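Local coordinates for OmpT protein (Vibrio cholerae serotype O1, PDB 6EHD), which probably forms a general diffusion porin, a beta-barrel channel through the outer membrane that lets ions and small solutes pass, at residues W88-D93 with L148-V153; A173-S178 with T185-A190; A242-L247 with V273-A278. The protein carries 1 engineered substitution. One frame throughout, in Å; residues are numbered along the deposited sequence.

Contact 1: residues W88-D93 with L148-V153; sequences WTTSDD and LAELYV
T90 at the start of the short helix 90-94 lies 6.9 Å, CA to CA, from E150 on strand 147-157, too far for backbone pairing, so the E150 side chain reaches across to the helix. Its OE1 accepts the backbone N-H of S91 (N to OE1 3.0 Å, N-H...O angle 158°), met from above the carboxylate plane, 46° out of it. Its OE2 takes the hydroxyl of S91 on the syn side (OG to OE2 2.6 Å). With CG anti to the carbonyl carbon (chi1 -60°) and an extended chain beyond, the carboxylate is carried across to the first turn of the helix. Water 1 adds a second route, accepting from T90 N and donating to E150 OE1 at 2.9 Å. N-cap residue T89 positions the serine in turn: its OG1 donates to S91 OG at 2.7 Å. Apolar contacts add to this, with T89 CG2 3.8 Å from L148 CD2, and T90 CG2 3.9 Å from Y152 CD1. Y152 OH bonds to Y215 OH, while Y196 OH gives E150 OE2 a further partner. All six touching residues are buried. A buried carboxylate gripped by a backbone N-H, hydroxyls and a water, beside a helix N-terminus whose dipole would favour negative charge, is consistent with an ionised E150 tying what is probably the inward-folded L3 loop of porins to the barrel wall.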
loop_
_atom_site.group_PDB
_atom_site.type_symbol
_atom_site.label_atom_id
_atom_site.label_comp_id
_atom_site.label_asym_id
_atom_site.label_seq_id
_atom_site.Cartn_x
_atom_site.Cartn_y
_atom_site.Cartn_z
ATOM N N TRP A 88 -2.112 -4.204 -8.408
ATOM C CA TRP A 88 -1.999 -3.129 -7.360
ATOM C C TRP A 88 -1.727 -1.774 -8.060
ATOM O O TRP A 88 -1.103 -1.786 -9.169
ATOM C CB TRP A 88 -0.926 -3.441 -6.331
ATOM C CG TRP A 88 -1.035 -4.800 -5.699
ATOM C CD1 TRP A 88 -0.048 -5.745 -5.687
ATOM C CD2 TRP A 88 -2.202 -5.431 -5.195
ATOM N NE1 TRP A 88 -0.511 -6.887 -5.121
ATOM C CE2 TRP A 88 -1.834 -6.723 -4.807
ATOM C CE3 TRP A 88 -3.553 -5.028 -5.029
ATOM C CZ2 TRP A 88 -2.753 -7.635 -4.263
ATOM C CZ3 TRP A 88 -4.465 -5.928 -4.466
ATOM C CH2 TRP A 88 -4.058 -7.212 -4.093
ATOM N N THR A 89 -2.083 -0.653 -7.433
ATOM C CA THR A 89 -1.692 0.677 -7.997
ATOM C C THR A 89 -0.166 0.919 -7.982
ATOM O O THR A 89 0.582 0.354 -7.143
ATOM C CB THR A 89 -2.417 1.859 -7.324
ATOM O OG1 THR A 89 -2.013 1.982 -5.953
ATOM C CG2 THR A 89 -3.927 1.739 -7.410
ATOM N N THR A 90 0.306 1.719 -8.937
ATOM C CA THR A 90 1.681 2.203 -8.977
ATOM C C THR A 90 2.015 2.935 -7.600
ATOM O O THR A 90 3.117 2.743 -7.038
ATOM C CB THR A 90 1.895 3.224 -10.139
ATOM O OG1 THR A 90 1.637 2.573 -11.382
ATOM C CG2 THR A 90 3.319 3.779 -10.132
ATOM N N SER A 91 1.032 3.693 -7.111
ATOM C CA SER A 91 1.185 4.368 -5.771
ATOM C C SER A 91 1.461 3.383 -4.614
ATOM O O SER A 91 2.256 3.691 -3.671
ATOM C CB SER A 91 -0.037 5.293 -5.485
ATOM O OG SER A 91 -1.272 4.595 -5.683
ATOM N N ASP A 92 0.843 2.213 -4.667
ATOM C CA ASP A 92 1.065 1.118 -3.658
ATOM C C ASP A 92 2.423 0.494 -3.834
ATOM O O ASP A 92 3.089 0.215 -2.818
ATOM C CB ASP A 92 -0.008 0.081 -3.754
ATOM C CG ASP A 92 -0.067 -0.905 -2.564
ATOM O OD1 ASP A 92 -0.312 -0.470 -1.447
ATOM O OD2 ASP A 92 0.043 -2.121 -2.811
ATOM N N ASP A 93 2.886 0.325 -5.092
ATOM C CA ASP A 93 4.212 -0.271 -5.360
ATOM C C ASP A 93 5.296 0.662 -4.814
ATOM O O ASP A 93 6.317 0.216 -4.173
ATOM C CB ASP A 93 4.460 -0.437 -6.875
ATOM C CG ASP A 93 3.553 -1.455 -7.575
ATOM O OD1 ASP A 93 2.892 -2.272 -6.912
ATOM O OD2 ASP A 93 3.515 -1.363 -8.883
ATOM N N LEU A 148 -8.385 6.501 -12.863
ATOM C CA LEU A 148 -7.031 6.515 -12.226
ATOM C C LEU A 148 -5.944 6.884 -13.215
ATOM O O LEU A 148 -5.841 6.342 -14.323
ATOM C CB LEU A 148 -6.734 5.136 -11.597
ATOM C CG LEU A 148 -5.411 4.914 -10.865
ATOM C CD1 LEU A 148 -5.410 5.691 -9.554
ATOM C CD2 LEU A 148 -5.180 3.456 -10.605
ATOM N N ALA A 149 -5.068 7.782 -12.776
ATOM C CA ALA A 149 -3.906 8.122 -13.513
ATOM C C ALA A 149 -2.785 8.522 -12.489
ATOM O O ALA A 149 -3.037 9.388 -11.615
ATOM C CB ALA A 149 -4.191 9.294 -14.474
ATOM N N GLU A 150 -1.589 7.953 -12.682
ATOM C CA GLU A 150 -0.469 8.123 -11.725
ATOM C C GLU A 150 0.878 8.197 -12.410
ATOM O O GLU A 150 1.082 7.545 -13.427
ATOM C CB GLU A 150 -0.460 6.903 -10.722
ATOM C CG GLU A 150 -1.750 6.774 -9.921
ATOM C CD GLU A 150 -1.684 5.723 -8.777
ATOM O OE1 GLU A 150 -1.110 4.617 -9.068
ATOM O OE2 GLU A 150 -2.231 6.000 -7.683
ATOM N N LEU A 151 1.832 8.942 -11.812
ATOM C CA LEU A 151 3.208 9.066 -12.309
ATOM C C LEU A 151 4.139 9.349 -11.162
ATOM O O LEU A 151 3.839 10.278 -10.369
ATOM C CB LEU A 151 3.322 10.234 -13.342
ATOM C CG LEU A 151 4.730 10.637 -13.805
ATOM C CD1 LEU A 151 5.327 9.541 -14.588
ATOM C CD2 LEU A 151 4.726 11.912 -14.696
ATOM N N TYR A 152 5.204 8.553 -11.065
ATOM C CA TYR A 152 6.267 8.697 -10.044
ATOM C C TYR A 152 7.651 8.629 -10.733
ATOM O O TYR A 152 7.841 7.852 -11.719
ATOM C CB TYR A 152 6.124 7.593 -8.947
ATOM C CG TYR A 152 4.902 7.731 -8.068
ATOM C CD1 TYR A 152 3.641 7.288 -8.458
ATOM C CD2 TYR A 152 4.997 8.281 -6.778
ATOM C CE1 TYR A 152 2.528 7.445 -7.643
ATOM C CE2 TYR A 152 3.906 8.374 -5.938
ATOM C CZ TYR A 152 2.666 7.987 -6.366
ATOM O OH TYR A 152 1.550 8.155 -5.515
ATOM N N VAL A 153 8.661 9.312 -10.173
ATOM C CA VAL A 153 10.070 9.212 -10.633
ATOM C C VAL A 153 10.996 9.065 -9.444
ATOM O O VAL A 153 10.705 9.644 -8.376
ATOM C CB VAL A 153 10.485 10.489 -11.478
ATOM C CG1 VAL A 153 10.386 11.753 -10.653
ATOM C CG2 VAL A 153 11.909 10.397 -11.936
HETATM O O HOH W 1 -1.201 2.853 -11.311
#

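Contact 2: residues A173-S178 with T185-A190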
loop_
_atom_site.group_PDB
_atom_site.type_symbol
_atom_site.label_atom_id
_atom_site.label_comp_id
_atom_site.label_asym_id
_atom_site.label_seq_id
_atom_site.Cartn_x
_atom_site.Cartn_y
_atom_site.Cartn_z
ATOM N N ALA A 173 -19.571 7.067 -7.590
ATOM C CA ALA A 173 -20.576 6.622 -6.641
ATOM C C ALA A 173 -19.963 6.001 -5.407
ATOM O O ALA A 173 -20.200 4.838 -5.078
ATOM C CB ALA A 173 -21.520 5.623 -7.317
ATOM N N PHE A 174 -19.183 6.793 -4.681
ATOM C CA PHE A 174 -18.452 6.284 -3.513
ATOM C C PHE A 174 -19.373 6.291 -2.263
ATOM O O PHE A 174 -19.932 7.333 -1.912
ATOM C CB PHE A 174 -17.209 7.165 -3.242
ATOM C CG PHE A 174 -16.300 6.613 -2.194
ATOM C CD1 PHE A 174 -15.456 5.533 -2.472
ATOM C CD2 PHE A 174 -16.270 7.158 -0.921
ATOM C CE1 PHE A 174 -14.623 5.014 -1.474
ATOM C CE2 PHE A 174 -15.387 6.672 0.053
ATOM C CZ PHE A 174 -14.571 5.592 -0.227
ATOM N N LYS A 175 -19.465 5.156 -1.592
ATOM C CA LYS A 175 -20.155 5.036 -0.304
ATOM C C LYS A 175 -19.322 5.592 0.858
ATOM O O LYS A 175 -18.371 4.974 1.331
ATOM C CB LYS A 175 -20.538 3.587 -0.016
ATOM C CG LYS A 175 -21.366 3.401 1.262
ATOM C CD LYS A 175 -21.977 1.997 1.322
ATOM C CE LYS A 175 -23.229 1.886 2.193
ATOM N NZ LYS A 175 -22.931 1.363 3.559
ATOM N N VAL A 176 -19.716 6.778 1.301
ATOM C CA VAL A 176 -19.191 7.411 2.515
ATOM C C VAL A 176 -19.698 6.744 3.811
ATOM O O VAL A 176 -18.917 6.554 4.771
ATOM C CB VAL A 176 -19.539 8.909 2.495
ATOM C CG1 VAL A 176 -19.307 9.571 3.846
ATOM C CG2 VAL A 176 -18.763 9.597 1.375
ATOM N N GLY A 177 -20.989 6.396 3.851
ATOM C CA GLY A 177 -21.600 5.841 5.083
ATOM C C GLY A 177 -23.124 5.722 5.014
ATOM O O GLY A 177 -23.677 5.470 3.944
ATOM N N SER A 178 -23.800 5.882 6.152
ATOM C CA SER A 178 -25.286 5.854 6.179
ATOM C C SER A 178 -25.843 6.812 7.212
ATOM O O SER A 178 -25.163 7.147 8.189
ATOM C CB SER A 178 -25.832 4.446 6.445
ATOM O OG SER A 178 -25.184 3.910 7.560
ATOM N N THR A 185 -33.718 5.177 6.923
ATOM C CA THR A 185 -32.283 4.844 6.758
ATOM C C THR A 185 -31.868 4.853 5.283
ATOM O O THR A 185 -32.488 4.186 4.471
ATOM C CB THR A 185 -31.920 3.499 7.388
ATOM O OG1 THR A 185 -31.976 3.636 8.811
ATOM C CG2 THR A 185 -30.486 3.041 6.992
ATOM N N THR A 186 -30.799 5.592 4.966
ATOM C CA THR A 186 -30.341 5.807 3.589
ATOM C C THR A 186 -28.784 5.864 3.474
ATOM O O THR A 186 -28.099 6.416 4.354
ATOM C CB THR A 186 -30.963 7.107 3.029
ATOM O OG1 THR A 186 -30.508 7.335 1.693
ATOM C CG2 THR A 186 -30.617 8.334 3.888
ATOM N N ASP A 187 -28.226 5.309 2.395
ATOM C CA ASP A 187 -26.781 5.375 2.121
ATOM C C ASP A 187 -26.379 6.784 1.689
ATOM O O ASP A 187 -27.067 7.395 0.883
ATOM C CB ASP A 187 -26.415 4.390 1.012
ATOM C CG ASP A 187 -26.343 2.951 1.497
ATOM O OD1 ASP A 187 -26.347 2.705 2.725
ATOM O OD2 ASP A 187 -26.249 2.053 0.635
ATOM N N ILE A 188 -25.269 7.298 2.221
ATOM C CA ILE A 188 -24.687 8.561 1.737
ATOM C C ILE A 188 -23.656 8.198 0.634
ATOM O O ILE A 188 -22.632 7.547 0.930
ATOM C CB ILE A 188 -23.975 9.347 2.869
ATOM C CG1 ILE A 188 -24.836 9.482 4.150
ATOM C CG2 ILE A 188 -23.573 10.733 2.378
ATOM C CD1 ILE A 188 -24.010 9.699 5.413
ATOM N N LYS A 189 -23.937 8.573 -0.619
ATOM C CA LYS A 189 -23.012 8.358 -1.739
ATOM C C LYS A 189 -22.675 9.674 -2.396
ATOM O O LYS A 189 -23.500 10.569 -2.405
ATOM C CB LYS A 189 -23.570 7.377 -2.765
ATOM C CG LYS A 189 -24.040 6.086 -2.124
ATOM C CD LYS A 189 -23.845 4.862 -2.995
ATOM C CE LYS A 189 -24.269 3.611 -2.235
ATOM N NZ LYS A 189 -23.545 2.404 -2.721
ATOM N N ALA A 190 -21.449 9.793 -2.926
ATOM C CA ALA A 190 -20.976 11.006 -3.525
ATOM C C ALA A 190 -20.003 10.701 -4.657
ATOM O O ALA A 190 -19.452 9.595 -4.711
ATOM C CB ALA A 190 -20.331 11.852 -2.458
#
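A classic beta bulge interrupts the pairing: V176 and G177 both stand opposite the single residue I188, so the register slips by one between K175 and G177. The backbone shows why, since V176 has helix-like angles in the middle of a strand. Its N-H reaches I188 O at 3.0 Å, with an N-H...O angle of only 135°, and I188 N returns the bond to G177 O at 3.0 Å. In that return bond the donor stands well above the carbonyl plane of G177. Before the bulge the pairing is regular: F174 and A190 form a hydrogen-bonded pair, F174 N to A190 O 2.8 Å and A190 N to F174 O 3.1 Å, and K175 faces K189 in a non-hydrogen-bonded one. Beyond it S178 faces D187, again non-hydrogen-bonded.

The two segments belong to the beta hairpin of strands 174-181 and 184-205. The second strand is long enough to pair with 160-171 as well, and the chain turns a corner at A173, where the hairpin departs from that neighbour. This is a surface extension of the porin barrel, and T185 OG1 bonds to T180 OG1 close to the turn.

On the face carrying K175, S178, D187 and K189, the lysine chain of K175 runs across the D187 carboxylate. Its CE lies 3.3 Å from D187 OD1, closer than the ammonium, whose NZ makes a long salt bridge to OD1 at 3.8 Å. A bend at the last torsion (chi4 -98°) turns NZ off the extended line of the chain. Across the sheet, I188 lays CD1 along the backbone of S178, 3.9 Å from its carbonyl carbon C, and its CG2 comes 4.4 Å from V176 CB.

Contact 3: residues A242-L247 with V273-A278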
loop_
_atom_site.group_PDB
_atom_site.type_symbol
_atom_site.label_atom_id
_atom_site.label_comp_id
_atom_site.label_asym_id
_atom_site.label_seq_id
_atom_site.Cartn_x
_atom_site.Cartn_y
_atom_site.Cartn_z
ATOM N N ALA A 242 21.363 -7.645 14.993
ATOM C CA ALA A 242 22.065 -8.942 14.795
ATOM C C ALA A 242 21.704 -9.489 13.423
ATOM O O ALA A 242 20.831 -8.992 12.763
ATOM C CB ALA A 242 21.732 -9.936 15.890
ATOM N N ASP A 243 22.453 -10.475 12.918
ATOM C CA ASP A 243 22.162 -11.131 11.623
ATOM C C ASP A 243 20.638 -11.459 11.385
ATOM O O ASP A 243 20.076 -11.194 10.295
ATOM C CB ASP A 243 22.947 -12.466 11.560
ATOM C CG ASP A 243 22.995 -13.203 12.944
ATOM O OD1 ASP A 243 21.936 -13.463 13.595
ATOM O OD2 ASP A 243 24.128 -13.468 13.418
ATOM N N LYS A 244 19.977 -11.982 12.405
ATOM C CA LYS A 244 18.612 -12.377 12.204
ATOM C C LYS A 244 17.613 -11.413 12.719
ATOM O O LYS A 244 16.453 -11.672 12.567
ATOM C CB LYS A 244 18.362 -13.741 12.891
ATOM C CG LYS A 244 19.154 -14.864 12.214
ATOM C CD LYS A 244 19.217 -16.022 13.183
ATOM C CE LYS A 244 19.576 -17.338 12.566
ATOM N NZ LYS A 244 18.584 -17.813 11.579
ATOM N N THR A 245 18.041 -10.299 13.352
ATOM C CA THR A 245 17.141 -9.555 14.158
ATOM C C THR A 245 17.151 -8.032 13.765
ATOM O O THR A 245 18.225 -7.458 13.745
ATOM C CB THR A 245 17.465 -9.701 15.678
ATOM O OG1 THR A 245 17.423 -11.082 16.110
ATOM C CG2 THR A 245 16.432 -9.041 16.480
ATOM N N LYS A 246 15.947 -7.472 13.526
ATOM C CA LYS A 246 15.797 -6.055 13.155
ATOM C C LYS A 246 14.761 -5.375 13.988
ATOM O O LYS A 246 13.634 -5.882 14.176
ATOM C CB LYS A 246 15.474 -5.981 11.661
ATOM C CG LYS A 246 15.280 -4.567 11.134
ATOM C CD LYS A 246 15.303 -4.534 9.602
ATOM C CE LYS A 246 14.027 -4.780 8.928
ATOM N NZ LYS A 246 14.382 -4.765 7.446
ATOM N N LEU A 247 15.131 -4.218 14.564
ATOM C CA LEU A 247 14.172 -3.411 15.262
ATOM C C LEU A 247 13.616 -2.324 14.291
ATOM O O LEU A 247 14.331 -1.827 13.414
ATOM C CB LEU A 247 14.819 -2.673 16.496
ATOM C CG LEU A 247 15.492 -3.570 17.575
ATOM C CD1 LEU A 247 15.853 -2.729 18.821
ATOM C CD2 LEU A 247 14.556 -4.677 17.942
ATOM N N VAL A 273 9.704 -5.589 16.466
ATOM C CA VAL A 273 10.840 -6.383 16.261
ATOM C C VAL A 273 10.527 -7.509 15.263
ATOM O O VAL A 273 9.425 -8.061 15.316
ATOM C CB VAL A 273 11.361 -7.030 17.591
ATOM C CG1 VAL A 273 10.352 -7.833 18.286
ATOM C CG2 VAL A 273 12.611 -7.863 17.361
ATOM N N GLU A 274 11.484 -7.739 14.338
ATOM C CA GLU A 274 11.418 -8.821 13.315
ATOM C C GLU A 274 12.504 -9.819 13.566
ATOM O O GLU A 274 13.708 -9.463 13.675
ATOM C CB GLU A 274 11.588 -8.209 11.895
ATOM C CG GLU A 274 11.706 -9.231 10.687
ATOM C CD GLU A 274 12.316 -8.478 9.478
ATOM O OE1 GLU A 274 11.556 -7.776 8.754
ATOM O OE2 GLU A 274 13.558 -8.403 9.364
ATOM N N TYR A 275 12.185 -11.132 13.452
ATOM C CA TYR A 275 13.215 -12.165 13.644
ATOM C C TYR A 275 13.058 -13.179 12.526
ATOM O O TYR A 275 11.970 -13.748 12.364
ATOM C CB TYR A 275 13.076 -12.902 15.021
ATOM C CG TYR A 275 14.059 -14.002 15.223
ATOM C CD1 TYR A 275 15.340 -13.744 15.746
ATOM C CD2 TYR A 275 13.736 -15.345 14.944
ATOM C CE1 TYR A 275 16.285 -14.723 15.948
ATOM C CE2 TYR A 275 14.714 -16.334 15.123
ATOM C CZ TYR A 275 15.944 -16.057 15.664
ATOM O OH TYR A 275 16.950 -17.016 15.825
ATOM N N LYS A 276 14.155 -13.426 11.826
ATOM C CA LYS A 276 14.154 -14.403 10.644
ATOM C C LYS A 276 14.723 -15.762 11.057
ATOM O O LYS A 276 15.869 -15.863 11.485
ATOM C CB LYS A 276 14.975 -13.799 9.491
ATOM C CG LYS A 276 14.240 -12.619 8.845
ATOM C CD LYS A 276 15.085 -12.047 7.664
ATOM C CE LYS A 276 14.423 -10.870 6.993
ATOM N NZ LYS A 276 15.108 -10.507 5.720
ATOM N N PHE A 277 13.867 -16.773 11.145
ATOM C CA PHE A 277 14.383 -18.145 11.345
ATOM C C PHE A 277 15.227 -18.610 10.140
ATOM O O PHE A 277 16.275 -19.267 10.317
ATOM C CB PHE A 277 13.266 -19.134 11.652
ATOM C CG PHE A 277 12.719 -19.031 13.065
ATOM C CD1 PHE A 277 13.242 -19.872 14.059
ATOM C CD2 PHE A 277 11.642 -18.216 13.401
ATOM C CE1 PHE A 277 12.828 -19.782 15.348
ATOM C CE2 PHE A 277 11.171 -18.181 14.712
ATOM C CZ PHE A 277 11.741 -18.980 15.680
ATOM N N ALA A 278 14.771 -18.269 8.951
ATOM C CA ALA A 278 15.410 -18.713 7.696
ATOM C C ALA A 278 14.910 -17.807 6.611
ATOM O O ALA A 278 14.043 -16.986 6.830
ATOM C CB ALA A 278 15.059 -20.174 7.369
HETATM O O HOH W 2 15.458 -9.628 10.688
HETATM O O HOH W 3 14.590 -7.484 7.171
#
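The beta hairpin of strands 245-258 and 263-276 meets here at its open end, next to the type I turn A242-T245 that leads in from strand 227-242. T245 with Y275 and L247 with V273 are antiparallel non-hydrogen-bonded pairs. Between them, K246 and E274 are joined by two nearly straight bonds, E274 N to K246 O 2.8 Å and K246 N to E274 O 3.0 Å, and K276 N extends the ladder to K244 O at an N-H...O angle of 167°. T245 OG1 sits at the edge of the Y275 ring, near its plane, 3.4 Å from CD1. K244 crosses the same ring obliquely, CD 3.6 Å from Y275 OH, and a bend at its last torsion (chi4 -63°) turns NZ toward the chain's corner, where it makes a weak bond to K276 O. L247 CD2 packs on V273 CG2 at 3.8 Å. On the other face, K246 and E274 fall short of a salt bridge, NZ to OE2 4.2 Å. Water 3 fills in, accepting from K246 NZ at 2.7 Å and donating to E274 OE2 at 2.6 Å. E274 OE1 bonds to Y101 OH and makes a long, weak ion pair with R282 NH1. With Y101, the more distant R282 and bridging water around it, the buried carboxylate has a setting that probably favours its charged form.

How the contacts relate
The contacts follow one another along the chain, each closing before the next opens, and all reach the antiparallel strands of the porin barrel. Contact 1 lies nearest the centre of the chain, about 10 Å from it, where helix 90-94 meets strand 147-157. Contacts 2 and 3 lie within hairpins, about 25 and 23 Å out and on opposite sides of that centre. Their centres are about 45 Å apart, while contact 1 stands about 27 Å from contact 2 and 31 Å from contact 3. None touches another; the closest atoms, between contacts 1 and 2, are about 12 Å apart. Thus one contact fastens an inward-folded segment, and two join neighbouring strands toward separate ends of the barrel.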